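Local coordinates for protein epsin-1 (Saccharomyces cerevisiae, PDB 5LOZ) that binds membranes enriched in phosphoinositide bisphosphates through its ENTH domain, the part present here, and is required for endocytosis and the localization of actin, at residues T65-D68 with Y69-F73. Numbering follows the deposited sequence.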
loop_
_atom_site.group_PDB
_atom_site.type_symbol
_atom_site.label_atom_id
_atom_site.label_comp_id
_atom_site.label_asym_id
_atom_site.label_seq_id
_atom_site.Cartn_x
_atom_site.Cartn_y
_atom_site.Cartn_z
ATOM N N THR A 65 0.648 -3.154 1.905
ATOM C CA THR A 65 1.941 -3.719 1.433
ATOM C C THR A 65 2.486 -2.962 0.225
ATOM O O THR A 65 3.677 -2.650 0.162
ATOM C CB THR A 65 1.829 -5.226 1.063
ATOM O OG1 THR A 65 1.349 -5.943 2.206
ATOM C CG2 THR A 65 3.139 -5.797 0.641
ATOM N N VAL A 66 1.608 -2.668 -0.725
ATOM C CA VAL A 66 1.971 -1.868 -1.860
ATOM C C VAL A 66 2.420 -0.480 -1.396
ATOM O O VAL A 66 3.494 -0.005 -1.817
ATOM C CB VAL A 66 0.813 -1.771 -2.875
ATOM C CG1 VAL A 66 1.145 -0.831 -3.979
ATOM C CG2 VAL A 66 0.477 -3.168 -3.415
ATOM N N ILE A 67 1.629 0.171 -0.516
ATOM C CA ILE A 67 2.015 1.515 -0.042
ATOM C C ILE A 67 3.403 1.538 0.643
ATOM O O ILE A 67 4.207 2.454 0.447
ATOM C CB ILE A 67 0.944 2.164 0.823
ATOM C CG1 ILE A 67 -0.346 2.330 0.034
ATOM C CG2 ILE A 67 1.458 3.525 1.385
ATOM C CD1 ILE A 67 -1.517 2.736 0.836
ATOM N N ASP A 68 3.685 0.510 1.446
ATOM C CA ASP A 68 4.966 0.388 2.131
ATOM C C ASP A 68 6.108 0.349 1.112
ATOM O O ASP A 68 7.119 1.068 1.293
ATOM C CB ASP A 68 4.966 -0.823 3.050
ATOM C CG ASP A 68 6.349 -1.193 3.526
ATOM O OD1 ASP A 68 6.805 -0.506 4.442
ATOM O OD2 ASP A 68 6.996 -2.102 2.918
ATOM N N TYR A 69 5.972 -0.474 0.069
ATOM C CA TYR A 69 6.995 -0.606 -0.950
ATOM C C TYR A 69 7.181 0.726 -1.707
ATOM O O TYR A 69 8.299 1.126 -2.037
ATOM C CB TYR A 69 6.657 -1.694 -1.934
ATOM C CG TYR A 69 7.837 -2.187 -2.735
ATOM C CD1 TYR A 69 8.683 -3.156 -2.228
ATOM C CD2 TYR A 69 8.109 -1.690 -3.997
ATOM C CE1 TYR A 69 9.759 -3.634 -2.945
ATOM C CE2 TYR A 69 9.200 -2.163 -4.738
ATOM C CZ TYR A 69 10.027 -3.139 -4.195
ATOM O OH TYR A 69 11.121 -3.665 -4.850
ATOM N N LEU A 70 6.068 1.404 -1.967
ATOM C CA LEU A 70 6.070 2.618 -2.730
ATOM C C LEU A 70 6.821 3.748 -2.020
ATOM O O LEU A 70 7.511 4.528 -2.668
ATOM C CB LEU A 70 4.638 3.071 -3.023
ATOM C CG LEU A 70 3.850 2.356 -4.113
ATOM C CD1 LEU A 70 2.489 3.004 -4.368
ATOM C CD2 LEU A 70 4.684 2.315 -5.406
ATOM N N ILE A 71 6.641 3.873 -0.714
ATOM C CA ILE A 71 7.318 4.942 0.027
ATOM C C ILE A 71 8.798 4.614 0.219
ATOM O O ILE A 71 9.606 5.502 0.427
ATOM C CB ILE A 71 6.618 5.331 1.369
ATOM C CG1 ILE A 71 6.763 4.245 2.434
ATOM C CG2 ILE A 71 5.124 5.728 1.134
ATOM C CD1 ILE A 71 6.400 4.692 3.835
ATOM N N ARG A 72 9.134 3.315 0.160
ATOM C CA ARG A 72 10.492 2.873 0.265
ATOM C C ARG A 72 11.242 2.861 -1.086
ATOM O O ARG A 72 12.461 3.020 -1.111
ATOM C CB ARG A 72 10.582 1.512 0.931
ATOM C CG ARG A 72 10.259 1.470 2.405
ATOM C CD ARG A 72 9.856 0.052 2.829
ATOM N NE ARG A 72 10.948 -0.864 2.672
ATOM C CZ ARG A 72 10.855 -2.135 2.301
ATOM N NH1 ARG A 72 9.678 -2.703 2.057
ATOM N NH2 ARG A 72 11.972 -2.862 2.190
ATOM N N PHE A 73 10.518 2.677 -2.193
ATOM C CA PHE A 73 11.162 2.503 -3.518
ATOM C C PHE A 73 10.593 3.391 -4.614
ATOM O O PHE A 73 11.162 3.475 -5.695
ATOM C CB PHE A 73 11.017 1.043 -3.987
ATOM C CG PHE A 73 11.852 0.060 -3.214
ATOM C CD1 PHE A 73 11.339 -0.575 -2.066
ATOM C CD2 PHE A 73 13.149 -0.234 -3.627
ATOM C CE1 PHE A 73 12.134 -1.526 -1.342
ATOM C CE2 PHE A 73 13.951 -1.173 -2.908
ATOM C CZ PHE A 73 13.432 -1.804 -1.767
#
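An i to i+4 salt bridge between Asp-68 and Arg-72 marks the C-terminal turns of helix 57-73 in the all-helical ENTH domain. Arg-72 NH1 donates to the syn side of Asp-68 OD2 at 2.9 Å, with an N-H...O angle of 146°; Arg-72 NE stays 4.1 Å from the same oxygen, so the bridge rests on one nitrogen, and the carboxylate and guanidinium planes are 34° apart. Asp-68 CG stands anti to its own N (chi1 166°), which carries the carboxylate toward the next turn. Arg-72 CD lies 3.3 Å from Asp-68 O, and beyond it the bend at chi3 turns the guanidinium toward the carboxylate. Replacing Arg-72 with a leucine would probably leave both Asp-68 OD2 and Glu-129 OE2, which pairs with NE, without their cationic mate. Phe-73 CE1 lies 3.8 Å above one guanidinium face. Backbone bonds repeat the four-residue spacing, as in Leu-70 N to Val-66 O at 2.9 Å. On the buried side, the side chains of Val-66 and Leu-70 lie side by side, with CG1 of the first 4.1 Å from CD1 of the second, and both touch Leu-46 of helix 36-50. Ile-67 and Ile-71 pack against helices 76-84 and 106-121, whereas Tyr-69 rests on helix 23-32.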